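Local coordinates for protein dITP/XTP pyrophosphatase (Staphylococcus aureus, PDB 4BNQ) that probably hydrolyses non-canonical purine nucleoside triphosphates such as XTP, dITP and ITP to their monophosphates and diphosphate, keeping them out of DNA and RNA, at residues E31-F36 with K58-T63; E39-T44 with A49-E54; D67-E72 with I175-N180; C117-S122 with N183-F188. One frame throughout, in Å; residues are numbered along the deposited sequence.

Contact 1 of 4, residues E31-F36 with K58-T63; sequences ELIPDF and KALNKT
L60 lays its isobutyl end against L32 and I33, and these three side chains carry the contact. It joins the C-terminal end of helix 45-60 to the end of helix 29-32 and the type I beta turn, I33 to F36, that follows. The join is small, apolar and at the protein surface. L32 CD1 and L60 CD1 meet as two methyls, 4.0 Å apart, with their side chains set at a slant to each other. I33 reaches the same leucine from beside L32, and its CD1 stands 4.4 Å from L60 CG, the branch point. In L60, chi1 -68° and chi2 172° bring CD1 to L32. These gaps describe loose van der Waals contact.

The backbone changes course on both sides. N61 takes up a positive phi and leaves the helix immediately after L60. L60 also touches I29, so helix 29-32 meets it at more than one point. F36 O accepts from N9 ND2, which ties the turn to a predicted substrate-binding residue. The turn itself is closed by F36 N giving its hydrogen to I33 O at 2.9 Å.

Contact 2 of 4, residues E39-T44 with A49-E54; sequences EETGST and AILKSE. With PO4 (phosphate ion), chain C.
The carboxylate of E40 is the flat group here, and K52 NZ stands over one of its faces, well out of the plane. A phosphate oxygen, PO4 O3, lies near the OE2 end and is tilted to the same side. K52 NZ and E40 OE2 form a salt bridge at 3.4 Å, and the hydrogen bond within it is weak. E40 OE2 is also 3.0 Å from PO4 O3. The bond from K52 NZ to PO4 O3 is modelled at 2.4 Å, so its exact length is doubtful. K52 turns back at its third torsion (chi3 -70°), which swings NZ over the face of the E40 carboxylate and toward the phosphate. E40 runs extended beyond CG to meet it.

One residue earlier on the helix, a methyl packs on polar atoms of the loop, by van der Waals contact alone. L51 CD1 pokes at the loop backbone, 3.8 Å from E39 O and 3.8 Å from G42 N. T41 OG1 comes at about a right angle to the leucine and stands 3.6 Å from L51 CD1. The loop is folded tightly here, with E40 at the centre of an inverse gamma turn closed by a weak T41 N to E39 O bond. T44 then caps helix 45-60 through E47 N.

K52 NZ has further partners in D68 OD1 and D67 O, while S8, K13 and N9 also hold the phosphate. The phosphate probably comes from the crystallisation liquor. Its place beside predicted substrate ligands, with E39 and D68 the predicted magnesium ligands, is consistent with the phosphate and metal site of a HAM1 NTPase.

Contact 3 of 4, residues D67-E72 with I175-N180; sequences DDSGLE and ISHRRN
R178 and D67 form the charged link of this contact. R178 NH1 gives a nearly straight hydrogen bond to D67 OD2, 3.0 Å long with an angle of 169° at the hydrogen. The acceptor lies in the guanidinium plane. On the aspartate side the bond uses the syn position of OD2 but is tilted out of the carboxylate plane, and the two flat groups are turned 38° apart. R178 bends at its second and third torsions, which brings CD as well as NH1 up to OD2.

A second polar bond holds the other end of the carboxylate. S69 OG donates to D67 OD1 at 2.6 Å, again on the syn side. The serine and R178 thus grip different oxygens and help fix the rotation of D67. S69 OG is also 3.1 Å from R178 NH1, but the angle is too poor for a hydrogen bond. The start of the helix is held by S176, the N-cap residue, whose OG accepts from R179 N at 2.9 Å.

The remaining touch is van der Waals. S69 CB sits at the edge of the H177 ring, 4.2 Å from NE2.

S69, H177 and R178 are predicted substrate-binding residues, and D68 is the predicted proton acceptor. Outside the pair, D67 OD1 has a salt bridge to K13 and R178 NH2 one to D16, both on helix 11-20. H177 stacks on F115 of strand 112-123. The contact is buried near the centre of the chain, where the start of helix 177-191 meets strand 64-73, with C117 of strand 112-123 beside them.

Contact 4 of 4, residues C117-S122 with N183-F188; sequences CVISMS and NLLQAF
Helix 177-191 packs on one face of the antiparallel sheet, and within 183-188 L185 makes the contact, with I119 and M121 of strand 112-123. The two strand residues are two apart, so both point to the same face of the sheet. The leucine divides its methyls between them. L185 CD1 touches the sulfur of M121, with SD 4.1 Å away. L185 CD2 faces I119 CG2 at 4.4 Å. All three side chains are buried, and the join is wholly apolar.

M121 and L185 cross at about a right angle. The methionine runs straight out from the strand, with CG anti to the backbone N (chi1 179°), which carries SD out to the helix. The bend at its last torsion (chi3 -111°) keeps CE beside the leucine as well. L185 also has CG opposite its own N (chi1 172°), which points the fork at the strand. The backbones are 7.9 Å apart at their nearest CA atoms, those of I119 and L185. S120, between the two strand residues, points to the other side. Its OG bonds to S53 OG of helix 45-60.

Other residues continue the layer. I119 also touches A181 and I182, one turn earlier on the same helix. F188 has an edge-to-face contact with F131 of strand 126-139, and L184 and L185 rest on F131 too. N183, L184, A187 and F188 pack against the second subunit. Helix 177-191 therefore lies between the dimer partner and the sheet, whose strands 64-73 and 126-139 flank strand 112-123, while helix 45-60 packs on the opposite face.

In the fold
Contacts 1 and 2 both use helix 45-60, with centres about 15 Å apart, and the segments of contact 2 fall between those of contact 1 in sequence. Contacts 3 and 4 both use helix 177-191 and neighbouring strands, 64-73 and 112-123, of the antiparallel sheet. Their centres are about 12 Å apart, and their segments alternate along the chain. The two helices lie on opposite faces of that sheet. Contact 2 reaches contact 3 where K52 NZ is 2.9 Å from D67 O, a probable hydrogen bond. Contacts 2 and 3 hold predicted metal and substrate residues. Contact 1 lies at the surface, and contact 4 is buried, on a helix that also packs on the second subunit.

Contact 1 of 4, residues E31-F36 with K58-T63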
loop_
_atom_site.group_PDB
_atom_site.type_symbol
_atom_site.label_atom_id
_atom_site.label_comp_id
_atom_site.label_asym_id
_atom_site.label_seq_id
_atom_site.Cartn_x
_atom_site.Cartn_y
_atom_site.Cartn_z
ATOM N N GLU A 31 24.359 -9.346 -13.491
ATOM C CA GLU A 31 24.896 -10.691 -13.603
ATOM C C GLU A 31 24.826 -11.218 -15.034
ATOM O O GLU A 31 25.674 -11.996 -15.458
ATOM C CB GLU A 31 24.146 -11.640 -12.667
ATOM C CG GLU A 31 24.432 -11.430 -11.184
ATOM C CD GLU A 31 23.673 -12.412 -10.293
ATOM O OE1 GLU A 31 23.943 -13.635 -10.356
ATOM O OE2 GLU A 31 22.793 -11.958 -9.529
ATOM N N LEU A 32 23.793 -10.803 -15.761
ATOM C CA LEU A 32 23.526 -11.295 -17.109
ATOM C C LEU A 32 24.023 -10.332 -18.202
ATOM O O LEU A 32 24.545 -10.756 -19.237
ATOM C CB LEU A 32 22.028 -11.512 -17.270
ATOM C CG LEU A 32 21.399 -12.431 -16.215
ATOM C CD1 LEU A 32 19.938 -12.667 -16.522
ATOM C CD2 LEU A 32 22.143 -13.782 -16.166
ATOM N N ILE A 33 23.837 -9.034 -17.968
ATOM C CA ILE A 33 24.280 -8.003 -18.898
ATOM C C ILE A 33 24.940 -6.892 -18.092
ATOM O O ILE A 33 24.290 -5.890 -17.753
ATOM C CB ILE A 33 23.099 -7.370 -19.667
ATOM C CG1 ILE A 33 22.138 -8.433 -20.220
ATOM C CG2 ILE A 33 23.617 -6.452 -20.789
ATOM C CD1 ILE A 33 20.943 -7.827 -20.926
ATOM N N PRO A 34 26.231 -7.077 -17.763
ATOM C CA PRO A 34 26.999 -6.157 -16.912
ATOM C C PRO A 34 26.962 -4.702 -17.409
ATOM O O PRO A 34 27.074 -3.754 -16.611
ATOM C CB PRO A 34 28.428 -6.719 -17.002
ATOM C CG PRO A 34 28.230 -8.196 -17.294
ATOM C CD PRO A 34 27.057 -8.205 -18.240
ATOM N N ASP A 35 26.792 -4.521 -18.713
ATOM C CA ASP A 35 26.734 -3.172 -19.259
ATOM C C ASP A 35 25.363 -2.792 -19.791
ATOM O O ASP A 35 25.248 -1.957 -20.689
ATOM C CB ASP A 35 27.807 -2.981 -20.329
ATOM C CG ASP A 35 29.210 -3.071 -19.750
ATOM O OD1 ASP A 35 29.495 -2.382 -18.731
ATOM O OD2 ASP A 35 30.013 -3.850 -20.299
ATOM N N PHE A 36 24.331 -3.408 -19.224
ATOM C CA PHE A 36 22.959 -3.001 -19.479
ATOM C C PHE A 36 22.860 -1.481 -19.418
ATOM O O PHE A 36 23.288 -0.851 -18.441
ATOM C CB PHE A 36 22.051 -3.577 -18.393
ATOM C CG PHE A 36 20.591 -3.532 -18.731
ATOM C CD1 PHE A 36 20.106 -4.162 -19.868
ATOM C CD2 PHE A 36 19.696 -2.903 -17.895
ATOM C CE1 PHE A 36 18.757 -4.131 -20.166
ATOM C CE2 PHE A 36 18.346 -2.876 -18.189
ATOM C CZ PHE A 36 17.878 -3.490 -19.322
ATOM N N LYS A 58 13.229 -8.663 -24.277
ATOM C CA LYS A 58 13.509 -8.948 -25.682
ATOM C C LYS A 58 14.917 -9.504 -25.911
ATOM O O LYS A 58 15.110 -10.404 -26.731
ATOM C CB LYS A 58 13.280 -7.702 -26.551
ATOM C CG LYS A 58 11.805 -7.367 -26.809
ATOM C CD LYS A 58 11.701 -6.054 -27.601
ATOM C CE LYS A 58 10.252 -5.637 -27.848
ATOM N NZ LYS A 58 9.447 -5.571 -26.593
ATOM N N ALA A 59 15.906 -8.970 -25.199
ATOM C CA ALA A 59 17.282 -9.431 -25.398
ATOM C C ALA A 59 17.560 -10.817 -24.784
ATOM O O ALA A 59 18.496 -11.491 -25.191
ATOM C CB ALA A 59 18.274 -8.407 -24.867
ATOM N N LEU A 60 16.747 -11.226 -23.807
ATOM C CA LEU A 60 17.004 -12.453 -23.047
ATOM C C LEU A 60 15.957 -13.518 -23.320
ATOM O O LEU A 60 16.153 -14.688 -22.985
ATOM C CB LEU A 60 17.063 -12.157 -21.537
ATOM C CG LEU A 60 18.253 -11.319 -21.050
ATOM C CD1 LEU A 60 18.112 -10.938 -19.596
ATOM C CD2 LEU A 60 19.565 -12.059 -21.264
ATOM N N ASN A 61 14.851 -13.108 -23.935
ATOM C CA ASN A 61 13.726 -13.999 -24.195
ATOM C C ASN A 61 13.242 -14.675 -22.908
ATOM O O ASN A 61 12.938 -15.870 -22.892
ATOM C CB ASN A 61 14.082 -15.038 -25.266
ATOM C CG ASN A 61 12.857 -15.702 -25.863
ATOM O OD1 ASN A 61 11.747 -15.172 -25.795
ATOM N ND2 ASN A 61 13.054 -16.870 -26.443
ATOM N N LYS A 62 13.176 -13.873 -21.844
ATOM C CA LYS A 62 12.704 -14.273 -20.518
ATOM C C LYS A 62 11.734 -13.216 -20.006
ATOM O O LYS A 62 11.787 -12.049 -20.419
ATOM C CB LYS A 62 13.863 -14.281 -19.498
ATOM C CG LYS A 62 14.917 -15.352 -19.619
ATOM C CD LYS A 62 15.652 -15.487 -18.258
ATOM C CE LYS A 62 16.255 -16.892 -18.075
ATOM N NZ LYS A 62 16.843 -17.133 -16.719
ATOM N N THR A 63 10.892 -13.611 -19.060
ATOM C CA THR A 63 10.185 -12.655 -18.222
ATOM C C THR A 63 11.155 -11.942 -17.256
ATOM O O THR A 63 12.005 -12.579 -16.627
ATOM C CB THR A 63 9.088 -13.347 -17.409
ATOM O OG1 THR A 63 8.065 -13.799 -18.300
ATOM C CG2 THR A 63 8.479 -12.376 -16.396
#

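Contact 2 of 4, residues E39-T44 with A49-E54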
loop_
_atom_site.group_PDB
_atom_site.type_symbol
_atom_site.label_atom_id
_atom_site.label_comp_id
_atom_site.label_asym_id
_atom_site.label_seq_id
_atom_site.Cartn_x
_atom_site.Cartn_y
_atom_site.Cartn_z
ATOM N N GLU A 39 18.307 3.719 -22.620
ATOM C CA GLU A 39 18.028 5.153 -22.603
ATOM C C GLU A 39 16.662 5.495 -21.967
ATOM O O GLU A 39 15.607 5.260 -22.567
ATOM C CB GLU A 39 18.103 5.700 -24.022
ATOM C CG GLU A 39 18.294 7.205 -24.087
ATOM C CD GLU A 39 19.667 7.674 -23.606
ATOM O OE1 GLU A 39 20.615 6.852 -23.578
ATOM O OE2 GLU A 39 19.791 8.876 -23.259
ATOM N N GLU A 40 16.673 6.050 -20.756
ATOM C CA GLU A 40 15.416 6.416 -20.095
ATOM C C GLU A 40 14.844 7.703 -20.700
ATOM O O GLU A 40 15.068 8.803 -20.192
ATOM C CB GLU A 40 15.569 6.508 -18.559
ATOM C CG GLU A 40 15.687 5.134 -17.856
ATOM C CD GLU A 40 15.994 5.214 -16.355
ATOM O OE1 GLU A 40 15.298 5.963 -15.618
ATOM O OE2 GLU A 40 16.929 4.504 -15.906
ATOM N N THR A 41 14.097 7.546 -21.790
ATOM C CA THR A 41 13.512 8.680 -22.493
ATOM C C THR A 41 12.064 8.897 -22.137
ATOM O O THR A 41 11.372 9.646 -22.825
ATOM C CB THR A 41 13.540 8.485 -24.004
ATOM O OG1 THR A 41 12.888 7.245 -24.322
ATOM C CG2 THR A 41 14.984 8.502 -24.524
ATOM N N GLY A 42 11.592 8.242 -21.085
ATOM C CA GLY A 42 10.218 8.435 -20.672
ATOM C C GLY A 42 10.033 9.727 -19.896
ATOM O O GLY A 42 10.994 10.298 -19.364
ATOM N N SER A 43 8.789 10.182 -19.818
ATOM C CA SER A 43 8.476 11.382 -19.063
ATOM C C SER A 43 7.762 11.048 -17.751
ATOM O O SER A 43 7.379 11.950 -17.003
ATOM C CB SER A 43 7.633 12.336 -19.905
ATOM O OG SER A 43 6.444 11.706 -20.335
ATOM N N THR A 44 7.598 9.751 -17.479
ATOM C CA THR A 44 7.019 9.270 -16.220
ATOM C C THR A 44 7.796 8.048 -15.718
ATOM O O THR A 44 8.498 7.383 -16.503
ATOM C CB THR A 44 5.528 8.874 -16.370
ATOM O OG1 THR A 44 5.419 7.782 -17.287
ATOM C CG2 THR A 44 4.682 10.045 -16.864
ATOM N N ALA A 49 10.197 2.528 -16.539
ATOM C CA ALA A 49 10.192 1.122 -16.126
ATOM C C ALA A 49 9.878 0.174 -17.297
ATOM O O ALA A 49 10.538 -0.843 -17.474
ATOM C CB ALA A 49 9.203 0.910 -14.990
ATOM N N ILE A 50 8.868 0.517 -18.088
ATOM C CA ILE A 50 8.505 -0.265 -19.260
ATOM C C ILE A 50 9.672 -0.381 -20.246
ATOM O O ILE A 50 9.932 -1.452 -20.799
ATOM C CB ILE A 50 7.291 0.357 -19.981
ATOM C CG1 ILE A 50 6.026 0.188 -19.127
ATOM C CG2 ILE A 50 7.102 -0.273 -21.360
ATOM C CD1 ILE A 50 4.771 0.798 -19.747
ATOM N N LEU A 51 10.383 0.716 -20.463
ATOM C CA LEU A 51 11.499 0.686 -21.395
ATOM C C LEU A 51 12.551 -0.302 -20.888
ATOM O O LEU A 51 13.114 -1.078 -21.657
ATOM C CB LEU A 51 12.100 2.096 -21.587
ATOM C CG LEU A 51 11.292 3.146 -22.368
ATOM C CD1 LEU A 51 11.854 4.548 -22.122
ATOM C CD2 LEU A 51 11.302 2.851 -23.859
ATOM N N LYS A 52 12.807 -0.301 -19.587
ATOM C CA LYS A 52 13.838 -1.198 -19.071
ATOM C C LYS A 52 13.416 -2.662 -19.117
ATOM O O LYS A 52 14.187 -3.502 -19.580
ATOM C CB LYS A 52 14.328 -0.762 -17.680
ATOM C CG LYS A 52 15.182 0.539 -17.723
ATOM C CD LYS A 52 15.581 1.052 -16.331
ATOM C CE LYS A 52 14.378 1.595 -15.571
ATOM N NZ LYS A 52 14.781 2.386 -14.378
ATOM N N SER A 53 12.194 -2.970 -18.672
ATOM C CA SER A 53 11.761 -4.369 -18.623
ATOM C C SER A 53 11.617 -4.963 -20.019
ATOM O O SER A 53 12.046 -6.096 -20.263
ATOM C CB SER A 53 10.451 -4.534 -17.848
ATOM O OG SER A 53 9.425 -3.806 -18.479
ATOM N N GLU A 54 11.023 -4.204 -20.938
ATOM C CA GLU A 54 10.862 -4.688 -22.308
ATOM C C GLU A 54 12.207 -4.923 -22.991
ATOM O O GLU A 54 12.389 -5.916 -23.706
ATOM C CB GLU A 54 9.940 -3.765 -23.113
ATOM C CG GLU A 54 8.507 -3.922 -22.649
ATOM C CD GLU A 54 7.490 -3.159 -23.479
ATOM O OE1 GLU A 54 7.887 -2.321 -24.328
ATOM O OE2 GLU A 54 6.276 -3.381 -23.250
HETATM P P PO4 C . 17.828 1.626 -12.632
HETATM O O1 PO4 C . 16.812 0.689 -11.977
HETATM O O2 PO4 C . 18.363 2.591 -11.601
HETATM O O3 PO4 C . 17.129 2.414 -13.725
HETATM O O4 PO4 C . 18.958 0.835 -13.229
#

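Contact 3 of 4, residues D67-E72 with I175-N180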
loop_
_atom_site.group_PDB
_atom_site.type_symbol
_atom_site.label_atom_id
_atom_site.label_comp_id
_atom_site.label_asym_id
_atom_site.label_seq_id
_atom_site.Cartn_x
_atom_site.Cartn_y
_atom_site.Cartn_z
ATOM N N ASP A 67 12.302 -1.445 -12.497
ATOM C CA ASP A 67 11.891 -0.564 -11.432
ATOM C C ASP A 67 12.307 0.856 -11.816
ATOM O O ASP A 67 13.464 1.101 -12.181
ATOM C CB ASP A 67 12.592 -1.014 -10.145
ATOM C CG ASP A 67 12.391 -0.047 -8.967
ATOM O OD1 ASP A 67 12.589 1.180 -9.107
ATOM O OD2 ASP A 67 12.054 -0.530 -7.873
ATOM N N ASP A 68 11.368 1.792 -11.758
ATOM C CA ASP A 68 11.744 3.195 -11.846
ATOM C C ASP A 68 11.085 3.949 -10.714
ATOM O O ASP A 68 9.858 4.011 -10.635
ATOM C CB ASP A 68 11.386 3.805 -13.197
ATOM C CG ASP A 68 12.196 5.056 -13.490
ATOM O OD1 ASP A 68 13.396 4.926 -13.800
ATOM O OD2 ASP A 68 11.654 6.178 -13.399
ATOM N N SER A 69 11.911 4.509 -9.832
ATOM C CA SER A 69 11.429 5.107 -8.600
ATOM C C SER A 69 11.980 6.519 -8.458
ATOM O O SER A 69 12.964 6.876 -9.089
ATOM C CB SER A 69 11.889 4.285 -7.402
ATOM O OG SER A 69 11.483 2.931 -7.486
ATOM N N GLY A 70 11.354 7.311 -7.602
ATOM C CA GLY A 70 11.817 8.656 -7.340
ATOM C C GLY A 70 11.157 9.295 -6.135
ATOM O O GLY A 70 10.327 8.688 -5.451
ATOM N N LEU A 71 11.540 10.538 -5.886
ATOM C CA LEU A 71 11.074 11.297 -4.745
ATOM C C LEU A 71 10.386 12.550 -5.255
ATOM O O LEU A 71 10.933 13.270 -6.093
ATOM C CB LEU A 71 12.284 11.665 -3.895
ATOM C CG LEU A 71 12.121 12.599 -2.711
ATOM C CD1 LEU A 71 11.217 11.976 -1.662
ATOM C CD2 LEU A 71 13.503 12.835 -2.141
ATOM N N GLU A 72 9.175 12.793 -4.776
ATOM C CA GLU A 72 8.398 13.959 -5.166
ATOM C C GLU A 72 8.212 14.830 -3.931
ATOM O O GLU A 72 7.593 14.405 -2.958
ATOM C CB GLU A 72 7.031 13.533 -5.727
ATOM C CG GLU A 72 7.125 12.682 -6.991
ATOM C CD GLU A 72 5.769 12.213 -7.499
ATOM O OE1 GLU A 72 4.762 12.316 -6.750
ATOM O OE2 GLU A 72 5.707 11.732 -8.653
ATOM N N ILE A 175 7.761 -1.586 4.710
ATOM C CA ILE A 175 7.005 -0.348 4.520
ATOM C C ILE A 175 7.366 0.518 3.317
ATOM O O ILE A 175 6.714 1.526 3.084
ATOM C CB ILE A 175 7.047 0.538 5.786
ATOM C CG1 ILE A 175 8.486 0.910 6.134
ATOM C CG2 ILE A 175 6.347 -0.157 6.968
ATOM C CD1 ILE A 175 8.840 2.316 5.740
ATOM N N SER A 176 8.380 0.141 2.552
ATOM C CA SER A 176 8.828 1.019 1.482
ATOM C C SER A 176 7.816 1.060 0.344
ATOM O O SER A 176 6.959 0.185 0.222
ATOM C CB SER A 176 10.187 0.574 0.939
ATOM O OG SER A 176 10.038 -0.593 0.131
ATOM N N HIS A 177 7.933 2.096 -0.477
ATOM C CA HIS A 177 7.186 2.240 -1.720
ATOM C C HIS A 177 7.388 1.036 -2.652
ATOM O O HIS A 177 6.472 0.628 -3.376
ATOM C CB HIS A 177 7.607 3.542 -2.417
ATOM C CG HIS A 177 9.086 3.686 -2.610
ATOM N ND1 HIS A 177 9.984 3.615 -1.544
ATOM C CD2 HIS A 177 9.826 3.893 -3.703
ATOM C CE1 HIS A 177 11.202 3.771 -2.009
ATOM N NE2 HIS A 177 11.150 3.954 -3.312
ATOM N N ARG A 178 8.588 0.475 -2.620
ATOM C CA ARG A 178 8.916 -0.683 -3.434
ATOM C C ARG A 178 8.234 -1.931 -2.860
ATOM O O ARG A 178 7.764 -2.770 -3.607
ATOM C CB ARG A 178 10.430 -0.858 -3.494
ATOM C CG ARG A 178 10.936 -1.946 -4.433
ATOM C CD ARG A 178 12.307 -1.568 -5.046
ATOM N NE ARG A 178 13.061 -0.692 -4.176
ATOM C CZ ARG A 178 13.432 0.547 -4.468
ATOM N NH1 ARG A 178 13.168 1.092 -5.654
ATOM N NH2 ARG A 178 14.078 1.244 -3.550
ATOM N N ARG A 179 8.172 -2.051 -1.537
ATOM C CA ARG A 179 7.410 -3.140 -0.935
ATOM C C ARG A 179 5.956 -3.055 -1.370
ATOM O O ARG A 179 5.344 -4.070 -1.693
ATOM C CB ARG A 179 7.496 -3.111 0.590
ATOM C CG ARG A 179 6.527 -4.071 1.268
ATOM C CD ARG A 179 6.816 -5.515 0.878
ATOM N NE ARG A 179 5.751 -6.425 1.285
ATOM C CZ ARG A 179 5.825 -7.237 2.330
ATOM N NH1 ARG A 179 6.922 -7.252 3.076
ATOM N NH2 ARG A 179 4.804 -8.030 2.628
ATOM N N ASN A 180 5.407 -1.846 -1.398
ATOM C CA ASN A 180 3.995 -1.684 -1.743
ATOM C C ASN A 180 3.703 -2.034 -3.194
ATOM O O ASN A 180 2.674 -2.628 -3.484
ATOM C CB ASN A 180 3.499 -0.264 -1.440
ATOM C CG ASN A 180 3.288 -0.036 0.034
ATOM O OD1 ASN A 180 3.104 -0.985 0.792
ATOM N ND2 ASN A 180 3.325 1.221 0.455
#

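Contact 4 of 4, residues C117-S122 with N183-F188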
loop_
_atom_site.group_PDB
_atom_site.type_symbol
_atom_site.label_atom_id
_atom_site.label_comp_id
_atom_site.label_asym_id
_atom_site.label_seq_id
_atom_site.Cartn_x
_atom_site.Cartn_y
_atom_site.Cartn_z
ATOM N N CYS A 117 7.350 4.212 -6.402
ATOM C CA CYS A 117 7.972 3.098 -7.102
ATOM C C CYS A 117 7.012 2.455 -8.090
ATOM O O CYS A 117 5.921 2.010 -7.705
ATOM C CB CYS A 117 8.455 2.030 -6.129
ATOM S SG CYS A 117 8.887 0.476 -6.998
ATOM N N VAL A 118 7.418 2.416 -9.358
ATOM C CA VAL A 118 6.677 1.681 -10.371
ATOM C C VAL A 118 7.472 0.470 -10.849
ATOM O O VAL A 118 8.595 0.605 -11.311
ATOM C CB VAL A 118 6.337 2.538 -11.585
ATOM C CG1 VAL A 118 5.676 1.670 -12.656
ATOM C CG2 VAL A 118 5.423 3.692 -11.179
ATOM N N ILE A 119 6.872 -0.711 -10.718
ATOM C CA ILE A 119 7.464 -1.973 -11.159
ATOM C C ILE A 119 6.776 -2.379 -12.457
ATOM O O ILE A 119 5.550 -2.438 -12.499
ATOM C CB ILE A 119 7.195 -3.079 -10.122
ATOM C CG1 ILE A 119 7.869 -2.748 -8.786
ATOM C CG2 ILE A 119 7.682 -4.444 -10.608
ATOM C CD1 ILE A 119 9.396 -2.800 -8.809
ATOM N N SER A 120 7.527 -2.656 -13.520
ATOM C CA SER A 120 6.895 -3.237 -14.704
ATOM C C SER A 120 7.381 -4.660 -14.976
ATOM O O SER A 120 8.577 -4.944 -14.876
ATOM C CB SER A 120 7.096 -2.363 -15.939
ATOM O OG SER A 120 8.433 -2.415 -16.361
ATOM N N MET A 121 6.456 -5.548 -15.322
ATOM C CA MET A 121 6.811 -6.920 -15.679
ATOM C C MET A 121 6.652 -7.116 -17.184
ATOM O O MET A 121 5.638 -6.738 -17.769
ATOM C CB MET A 121 5.933 -7.918 -14.918
ATOM C CG MET A 121 6.211 -9.385 -15.243
ATOM S SD MET A 121 5.294 -10.544 -14.165
ATOM C CE MET A 121 6.699 -11.142 -13.287
ATOM N N SER A 122 7.662 -7.696 -17.815
ATOM C CA SER A 122 7.602 -7.930 -19.243
ATOM C C SER A 122 8.139 -9.300 -19.554
ATOM O O SER A 122 8.962 -9.844 -18.808
ATOM C CB SER A 122 8.409 -6.876 -19.993
ATOM O OG SER A 122 7.929 -5.592 -19.661
ATOM N N ASN A 183 3.803 -5.824 -3.608
ATOM C CA ASN A 183 2.609 -6.488 -3.046
ATOM C C ASN A 183 1.519 -6.620 -4.097
ATOM O O ASN A 183 0.854 -7.655 -4.186
ATOM C CB ASN A 183 2.056 -5.751 -1.816
ATOM C CG ASN A 183 2.878 -5.993 -0.558
ATOM O OD1 ASN A 183 3.633 -6.970 -0.465
ATOM N ND2 ASN A 183 2.725 -5.103 0.425
ATOM N N LEU A 184 1.358 -5.572 -4.899
ATOM C CA LEU A 184 0.437 -5.608 -6.028
ATOM C C LEU A 184 0.924 -6.617 -7.068
ATOM O O LEU A 184 0.115 -7.332 -7.672
ATOM C CB LEU A 184 0.276 -4.222 -6.663
ATOM C CG LEU A 184 -0.378 -3.118 -5.819
ATOM C CD1 LEU A 184 -0.104 -1.729 -6.428
ATOM C CD2 LEU A 184 -1.878 -3.360 -5.688
ATOM N N LEU A 185 2.240 -6.700 -7.264
ATOM C CA LEU A 185 2.797 -7.678 -8.208
ATOM C C LEU A 185 2.533 -9.097 -7.730
ATOM O O LEU A 185 2.040 -9.928 -8.491
ATOM C CB LEU A 185 4.306 -7.495 -8.394
ATOM C CG LEU A 185 5.001 -8.603 -9.207
ATOM C CD1 LEU A 185 4.501 -8.573 -10.649
ATOM C CD2 LEU A 185 6.534 -8.463 -9.180
ATOM N N GLN A 186 2.881 -9.373 -6.475
ATOM C CA GLN A 186 2.722 -10.712 -5.921
ATOM C C GLN A 186 1.271 -11.145 -5.910
ATOM O O GLN A 186 0.979 -12.325 -6.126
ATOM C CB GLN A 186 3.358 -10.820 -4.529
ATOM C CG GLN A 186 4.867 -11.062 -4.611
ATOM C CD GLN A 186 5.556 -10.923 -3.279
ATOM O OE1 GLN A 186 5.029 -10.298 -2.352
ATOM N NE2 GLN A 186 6.739 -11.512 -3.164
ATOM N N ALA A 187 0.368 -10.192 -5.682
ATOM C CA ALA A 187 -1.065 -10.487 -5.743
ATOM C C ALA A 187 -1.450 -10.857 -7.167
ATOM O O ALA A 187 -2.255 -11.757 -7.383
ATOM C CB ALA A 187 -1.902 -9.308 -5.250
ATOM N N PHE A 188 -0.876 -10.146 -8.132
ATOM C CA PHE A 188 -1.089 -10.441 -9.539
ATOM C C PHE A 188 -0.634 -11.871 -9.871
ATOM O O PHE A 188 -1.351 -12.628 -10.522
ATOM C CB PHE A 188 -0.339 -9.418 -10.395
ATOM C CG PHE A 188 -0.503 -9.623 -11.875
ATOM C CD1 PHE A 188 0.368 -10.453 -12.584
ATOM C CD2 PHE A 188 -1.522 -8.985 -12.565
ATOM C CE1 PHE A 188 0.213 -10.647 -13.957
ATOM C CE2 PHE A 188 -1.679 -9.171 -13.935
ATOM C CZ PHE A 188 -0.806 -10.003 -14.633
#